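Local coordinates for protein carbamate kinase (PDB 2E9Y) that probably acts as a carbamate kinase, transferring a phosphoryl group between ATP and carbamate, at residues S27-V32 and G90-H95; V108-V113 and A188-G193. All coordinates share one frame; numbering follows the deposited sequence.

Interaction 1 (S27-V32 and G90-H95); sequences SQTAAV and GLLLKH
Around Thr-29 and Leu-92, whose CA atoms lie 6.7 Å apart, helices 25-44 and 78-103 of the amino acid kinase fold pack with their local axes 9.7 Å apart and crossing at -45°. Leu-92 carries the contact. Its CG stands anti to its own carbonyl carbon (chi1 -72°), which sends the two methyls across to helix 25-44, each to a different partner. CD1 presses on the amide end of Gln-28, 3.4 Å from CD of that glutamine, the two side chains crossing at about a right angle; CD2 rests more loosely against CG2 of Thr-29. Gln-28 reaches this place because CG sits between its backbone N and carbonyl carbon (chi1 41°) and the chain runs extended from there. Its amide is also tethered weakly at both atoms, OE1 to Trp-88 and NE2 to Gln-76 of the second subunit. With the amide arm cut back to an alanine here, CD1 of Leu-92 would probably lose its main cover, and Trp-88 and Gln-76 of the second subunit a weak polar mate each. The hydroxyl of Thr-29 is turned back to its own helix, shared between O of Glu-26, its stronger partner, and O of Val-25. One turn further on, Val-32 splits its branches: CG2 meets CD2 of Leu-93 at 3.9 Å, while CG1 lies 3.3 Å from the backbone O of Leu-92.

Interaction 2 (V108-V113 and A188-G193); sequences VLVPVV and AVVALG
Parallel pairing in the central mixed sheet of the amino acid kinase fold, between strand 188-191 and the weakly bonded start of strand 112-119, is what joins 108-113 to 188-193. Val-112 is bridged to Val-190, and two backbone bonds flank it: Val-190 N donates to Pro-111 O at 3.0 Å, and Val-113 N to Val-190 O at 2.8 Å. Both are nearly straight, with angles of 171° and 169° at the hydrogen. The second acceptor also receives a CA-H...O contact from Val-112 CA. Further along, a water donates to Val-113 O and accepts from Gly-193 N, while Ser-115 OG bonds Val-113 O and Leu-192 N.

On one face of the sheet Val-112 and Val-190 run alongside each other in the same direction, under helix 78-103, where Val-112 touches Lys-94. Val-110, just before the weak strand, splays its two methyls: CG1, anti to the backbone N (chi1 175°), reaches CG2 of Val-190 at 3.9 Å, and CG2 meets CB of Ala-188. The other face is covered by helix 176-185. There the proline ring of Pro-111 crosses Val-189 at about a right angle, CG to CG2 at 3.8 Å, and CG1 of the same valine meets CG2 of Val-113 obliquely at 3.9 Å. Val-113 CB and Ala-191 CB close the row 4.0 Å apart. Strand 188-191 is bonded on its far edge to Ser-49 and Ile-51, which places it inside the sheet.

Pro-111 has no N-H to give, yet its carbonyl still serves the ladder. The chemistry thus implies a short polar seam of backbone bonds flanked on both faces by small aliphatic groups, with a water and Ser-115 OG meeting backbone groups beside Leu-192 and Gly-193.

Overall arrangement
The principle illustrated is layering, seen here locally: helix 25-44 packs against helix 78-103, which in turn touches the strands of the sheet. Interaction 1 joins the two helices and interaction 2 joins two strands, their centres about 13 Å apart. Helix 78-103 is the shared layer, for Lys-94 NZ probably hydrogen-bonds to Val-110 O, and Gly-90 packs on Val-112 and Val-190. Both segments of interaction 1 precede those of interaction 2 in the chain, with helix 78-103 leading into strand 112-119. Both contacts also touch the second subunit, and Lys-94 forms a salt bridge with Asp-175 of the second subunit, so the same layers that build the core contribute to the dimer interface.

Interaction 1 (S27-V32 and G90-H95)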
ATOM      1  N   SER A  27      -9.574  -7.873 -15.730  1.00 47.75           N
ATOM      2  CA  SER A  27      -9.986  -6.597 -16.302  1.00 45.46           C
ATOM      3  C   SER A  27      -8.963  -5.491 -16.071  1.00 42.31           C
ATOM      4  O   SER A  27      -8.520  -4.840 -17.016  1.00 41.51           O
ATOM      5  CB  SER A  27     -11.334  -6.176 -15.713  1.00 46.67           C
ATOM      6  OG  SER A  27     -11.767  -4.937 -16.244  1.00 48.86           O
ATOM      7  N   GLN A  28      -8.588  -5.284 -14.812  1.00 39.95           N
ATOM      8  CA  GLN A  28      -7.630  -4.242 -14.471  1.00 38.42           C
ATOM      9  C   GLN A  28      -6.270  -4.394 -15.140  1.00 37.37           C
ATOM     10  O   GLN A  28      -5.733  -3.427 -15.679  1.00 36.65           O
ATOM     11  CB  GLN A  28      -7.463  -4.154 -12.949  1.00 37.96           C
ATOM     12  CG  GLN A  28      -7.399  -5.488 -12.237  1.00 39.81           C
ATOM     13  CD  GLN A  28      -7.438  -5.333 -10.729  1.00 40.00           C
ATOM     14  OE1 GLN A  28      -8.042  -4.396 -10.213  1.00 39.61           O
ATOM     15  NE2 GLN A  28      -6.806  -6.263 -10.015  1.00 41.04           N
ATOM     16  N   THR A  29      -5.710  -5.600 -15.117  1.00 35.99           N
ATOM     17  CA  THR A  29      -4.404  -5.820 -15.730  1.00 35.28           C
ATOM     18  C   THR A  29      -4.389  -5.422 -17.206  1.00 34.01           C
ATOM     19  O   THR A  29      -3.396  -4.890 -17.700  1.00 34.81           O
ATOM     20  CB  THR A  29      -3.959  -7.292 -15.587  1.00 35.87           C
ATOM     21  OG1 THR A  29      -4.981  -8.158 -16.098  1.00 35.69           O
ATOM     22  CG2 THR A  29      -3.693  -7.625 -14.118  1.00 34.57           C
ATOM     23  N   ALA A  30      -5.498  -5.662 -17.899  1.00 33.06           N
ATOM     24  CA  ALA A  30      -5.608  -5.321 -19.316  1.00 33.04           C
ATOM     25  C   ALA A  30      -5.708  -3.808 -19.515  1.00 33.00           C
ATOM     26  O   ALA A  30      -5.113  -3.250 -20.439  1.00 32.61           O
ATOM     27  CB  ALA A  30      -6.823  -6.010 -19.924  1.00 33.52           C
ATOM     28  N   ALA A  31      -6.469  -3.148 -18.647  1.00 30.55           N
ATOM     29  CA  ALA A  31      -6.629  -1.702 -18.728  1.00 29.79           C
ATOM     30  C   ALA A  31      -5.304  -1.021 -18.402  1.00 28.21           C
ATOM     31  O   ALA A  31      -4.878  -0.096 -19.096  1.00 26.55           O
ATOM     32  CB  ALA A  31      -7.712  -1.240 -17.754  1.00 29.63           C
ATOM     33  N   VAL A  32      -4.655  -1.487 -17.340  1.00 28.04           N
ATOM     34  CA  VAL A  32      -3.387  -0.901 -16.922  1.00 29.41           C
ATOM     35  C   VAL A  32      -2.303  -1.089 -17.986  1.00 29.04           C
ATOM     36  O   VAL A  32      -1.442  -0.243 -18.190  1.00 28.56           O
ATOM     37  CB  VAL A  32      -2.958  -1.572 -15.617  1.00 30.69           C
ATOM     38  CG1 VAL A  32      -1.449  -1.431 -15.430  1.00 31.94           C
ATOM     39  CG2 VAL A  32      -3.670  -0.927 -14.444  1.00 31.47           C
ATOM     40  N   GLY A  90      -1.662   0.958  -7.345  1.00 13.63           N
ATOM     41  CA  GLY A  90      -0.287   1.386  -7.533  1.00 14.73           C
ATOM     42  C   GLY A  90       0.611   0.270  -8.038  1.00 13.93           C
ATOM     43  O   GLY A  90       1.401   0.470  -8.965  1.00 14.36           O
ATOM     44  N   LEU A  91       0.504  -0.908  -7.430  1.00 13.27           N
ATOM     45  CA  LEU A  91       1.322  -2.042  -7.848  1.00 14.60           C
ATOM     46  C   LEU A  91       1.002  -2.439  -9.292  1.00 15.12           C
ATOM     47  O   LEU A  91       1.904  -2.745 -10.074  1.00 15.81           O
ATOM     48  CB  LEU A  91       1.098  -3.243  -6.927  1.00 13.85           C
ATOM     49  CG  LEU A  91       1.823  -4.513  -7.387  1.00 13.97           C
ATOM     50  CD1 LEU A  91       3.325  -4.250  -7.444  1.00 16.04           C
ATOM     51  CD2 LEU A  91       1.510  -5.667  -6.446  1.00 16.00           C
ATOM     52  N   LEU A  92      -0.278  -2.437  -9.646  1.00 15.79           N
ATOM     53  CA  LEU A  92      -0.672  -2.795 -11.003  1.00 16.78           C
ATOM     54  C   LEU A  92      -0.004  -1.869 -12.025  1.00 17.34           C
ATOM     55  O   LEU A  92       0.561  -2.336 -13.018  1.00 18.64           O
ATOM     56  CB  LEU A  92      -2.198  -2.739 -11.149  1.00 16.74           C
ATOM     57  CG  LEU A  92      -2.971  -3.865 -10.451  1.00 19.64           C
ATOM     58  CD1 LEU A  92      -4.462  -3.627 -10.595  1.00 20.59           C
ATOM     59  CD2 LEU A  92      -2.584  -5.213 -11.055  1.00 20.10           C
ATOM     60  N   LEU A  93      -0.062  -0.563 -11.773  1.00 15.78           N
ATOM     61  CA  LEU A  93       0.545   0.427 -12.667  1.00 14.10           C
ATOM     62  C   LEU A  93       2.067   0.302 -12.656  1.00 15.17           C
ATOM     63  O   LEU A  93       2.713   0.320 -13.704  1.00 15.95           O
ATOM     64  CB  LEU A  93       0.143   1.846 -12.237  1.00 13.68           C
ATOM     65  CG  LEU A  93      -1.323   2.234 -12.456  1.00 17.03           C
ATOM     66  CD1 LEU A  93      -1.634   3.533 -11.719  1.00 19.13           C
ATOM     67  CD2 LEU A  93      -1.590   2.373 -13.945  1.00 19.44           C
ATOM     68  N   LYS A  94       2.631   0.176 -11.460  1.00 14.82           N
ATOM     69  CA  LYS A  94       4.076   0.034 -11.283  1.00 15.84           C
ATOM     70  C   LYS A  94       4.647  -1.166 -12.038  1.00 16.58           C
ATOM     71  O   LYS A  94       5.613  -1.039 -12.794  1.00 16.46           O
ATOM     72  CB  LYS A  94       4.395  -0.113  -9.793  1.00 14.91           C
ATOM     73  CG  LYS A  94       5.773  -0.677  -9.470  1.00 17.00           C
ATOM     74  CD  LYS A  94       5.875  -1.002  -7.977  1.00 17.40           C
ATOM     75  CE  LYS A  94       7.193  -1.697  -7.619  1.00 17.34           C
ATOM     76  NZ  LYS A  94       8.388  -0.832  -7.848  1.00 15.05           N
ATOM     77  N   HIS A  95       4.053  -2.333 -11.826  1.00 14.82           N
ATOM     78  CA  HIS A  95       4.531  -3.554 -12.465  1.00 17.77           C
ATOM     79  C   HIS A  95       4.420  -3.491 -13.992  1.00 19.01           C
ATOM     80  O   HIS A  95       5.345  -3.870 -14.712  1.00 18.53           O
ATOM     81  CB  HIS A  95       3.739  -4.755 -11.943  1.00 17.38           C
ATOM     82  CG  HIS A  95       4.451  -6.064 -12.097  1.00 20.19           C
ATOM     83  ND1 HIS A  95       5.453  -6.470 -11.241  1.00 21.25           N
ATOM     84  CD2 HIS A  95       4.321  -7.048 -13.016  1.00 19.62           C
ATOM     85  CE1 HIS A  95       5.909  -7.649 -11.625  1.00 21.19           C
ATOM     86  NE2 HIS A  95       5.238  -8.022 -12.702  1.00 21.25           N
TER

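Interaction 2 (V108-V113 and A188-G193)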
ATOM      1  N   VAL A 108      14.110   0.821 -15.320  1.00 36.86           N
ATOM      2  CA  VAL A 108      13.855   1.735 -14.215  1.00 34.41           C
ATOM      3  C   VAL A 108      12.782   1.177 -13.288  1.00 31.68           C
ATOM      4  O   VAL A 108      11.894   0.440 -13.719  1.00 30.25           O
ATOM      5  CB  VAL A 108      13.384   3.114 -14.720  1.00 34.61           C
ATOM      6  CG1 VAL A 108      14.451   3.742 -15.600  1.00 36.89           C
ATOM      7  CG2 VAL A 108      12.083   2.967 -15.485  1.00 35.55           C
ATOM      8  N   LEU A 109      12.875   1.523 -12.010  1.00 28.99           N
ATOM      9  CA  LEU A 109      11.895   1.068 -11.037  1.00 25.64           C
ATOM     10  C   LEU A 109      10.929   2.216 -10.785  1.00 22.63           C
ATOM     11  O   LEU A 109      11.334   3.373 -10.705  1.00 23.81           O
ATOM     12  CB  LEU A 109      12.586   0.638  -9.733  1.00 26.52           C
ATOM     13  CG  LEU A 109      13.403  -0.663  -9.795  1.00 28.06           C
ATOM     14  CD1 LEU A 109      14.097  -0.915  -8.459  1.00 27.71           C
ATOM     15  CD2 LEU A 109      12.487  -1.831 -10.133  1.00 28.25           C
ATOM     16  N   VAL A 110       9.650   1.887 -10.680  1.00 19.76           N
ATOM     17  CA  VAL A 110       8.607   2.876 -10.447  1.00 18.57           C
ATOM     18  C   VAL A 110       8.106   2.793  -9.011  1.00 18.33           C
ATOM     19  O   VAL A 110       7.471   1.814  -8.625  1.00 17.80           O
ATOM     20  CB  VAL A 110       7.412   2.639 -11.392  1.00 18.17           C
ATOM     21  CG1 VAL A 110       6.273   3.596 -11.053  1.00 17.99           C
ATOM     22  CG2 VAL A 110       7.853   2.817 -12.830  1.00 18.40           C
ATOM     23  N   PRO A 111       8.390   3.817  -8.199  1.00 17.58           N
ATOM     24  CA  PRO A 111       7.922   3.772  -6.810  1.00 17.71           C
ATOM     25  C   PRO A 111       6.444   4.118  -6.687  1.00 17.29           C
ATOM     26  O   PRO A 111       5.894   4.828  -7.531  1.00 16.10           O
ATOM     27  CB  PRO A 111       8.795   4.813  -6.124  1.00 19.93           C
ATOM     28  CG  PRO A 111       8.940   5.862  -7.211  1.00 19.01           C
ATOM     29  CD  PRO A 111       9.227   5.010  -8.437  1.00 18.64           C
ATOM     30  N   VAL A 112       5.813   3.597  -5.638  1.00 15.99           N
ATOM     31  CA  VAL A 112       4.413   3.885  -5.337  1.00 15.59           C
ATOM     32  C   VAL A 112       4.479   4.560  -3.969  1.00 13.60           C
ATOM     33  O   VAL A 112       4.902   3.949  -2.984  1.00 15.16           O
ATOM     34  CB  VAL A 112       3.555   2.598  -5.243  1.00 15.82           C
ATOM     35  CG1 VAL A 112       2.151   2.937  -4.768  1.00 14.32           C
ATOM     36  CG2 VAL A 112       3.482   1.921  -6.603  1.00 15.00           C
ATOM     37  N   VAL A 113       4.088   5.826  -3.901  1.00 13.45           N
ATOM     38  CA  VAL A 113       4.160   6.541  -2.635  1.00 14.03           C
ATOM     39  C   VAL A 113       2.832   6.534  -1.888  1.00 13.96           C
ATOM     40  O   VAL A 113       1.826   7.025  -2.400  1.00 12.80           O
ATOM     41  CB  VAL A 113       4.594   8.011  -2.843  1.00 15.91           C
ATOM     42  CG1 VAL A 113       4.805   8.690  -1.490  1.00 16.42           C
ATOM     43  CG2 VAL A 113       5.872   8.069  -3.674  1.00 17.35           C
ATOM     44  N   ALA A 188       9.128   8.217 -13.484  1.00 23.75           N
ATOM     45  CA  ALA A 188       7.742   7.791 -13.317  1.00 21.10           C
ATOM     46  C   ALA A 188       7.506   7.419 -11.857  1.00 19.16           C
ATOM     47  O   ALA A 188       8.119   6.487 -11.334  1.00 18.72           O
ATOM     48  CB  ALA A 188       7.439   6.600 -14.216  1.00 22.50           C
ATOM     49  N   VAL A 189       6.615   8.162 -11.210  1.00 17.86           N
ATOM     50  CA  VAL A 189       6.281   7.946  -9.805  1.00 18.30           C
ATOM     51  C   VAL A 189       4.765   7.876  -9.671  1.00 17.94           C
ATOM     52  O   VAL A 189       4.059   8.716 -10.224  1.00 18.80           O
ATOM     53  CB  VAL A 189       6.788   9.117  -8.924  1.00 18.13           C
ATOM     54  CG1 VAL A 189       6.309   8.944  -7.485  1.00 19.59           C
ATOM     55  CG2 VAL A 189       8.312   9.193  -8.975  1.00 18.45           C
ATOM     56  N   VAL A 190       4.268   6.873  -8.948  1.00 16.95           N
ATOM     57  CA  VAL A 190       2.828   6.733  -8.738  1.00 16.15           C
ATOM     58  C   VAL A 190       2.530   7.240  -7.330  1.00 14.69           C
ATOM     59  O   VAL A 190       3.169   6.817  -6.370  1.00 15.42           O
ATOM     60  CB  VAL A 190       2.371   5.257  -8.848  1.00 16.21           C
ATOM     61  CG1 VAL A 190       0.879   5.141  -8.522  1.00 13.44           C
ATOM     62  CG2 VAL A 190       2.637   4.739 -10.249  1.00 15.91           C
ATOM     63  N   ALA A 191       1.576   8.157  -7.209  1.00 14.00           N
ATOM     64  CA  ALA A 191       1.250   8.695  -5.897  1.00 14.33           C
ATOM     65  C   ALA A 191      -0.162   9.249  -5.814  1.00 14.53           C
ATOM     66  O   ALA A 191      -0.883   9.314  -6.809  1.00 13.68           O
ATOM     67  CB  ALA A 191       2.261   9.788  -5.520  1.00 15.67           C
ATOM     68  N   LEU A 192      -0.542   9.639  -4.603  1.00 15.15           N
ATOM     69  CA  LEU A 192      -1.846  10.221  -4.337  1.00 15.37           C
ATOM     70  C   LEU A 192      -2.985   9.359  -4.877  1.00 14.99           C
ATOM     71  O   LEU A 192      -3.969   9.872  -5.400  1.00 15.21           O
ATOM     72  CB  LEU A 192      -1.898  11.633  -4.946  1.00 18.41           C
ATOM     73  CG  LEU A 192      -2.706  12.713  -4.220  1.00 21.70           C
ATOM     74  CD1 LEU A 192      -2.367  12.701  -2.741  1.00 20.87           C
ATOM     75  CD2 LEU A 192      -2.395  14.077  -4.825  1.00 21.13           C
ATOM     76  N   GLY A 193      -2.857   8.044  -4.729  1.00 13.21           N
ATOM     77  CA  GLY A 193      -3.891   7.155  -5.217  1.00 12.56           C
ATOM     78  C   GLY A 193      -5.232   7.410  -4.551  1.00 13.37           C
ATOM     79  O   GLY A 193      -5.310   7.551  -3.333  1.00 14.17           O
TER
HETATM   80  O   HOH W   1      -0.609   6.401  -3.874  1.00 13.31           O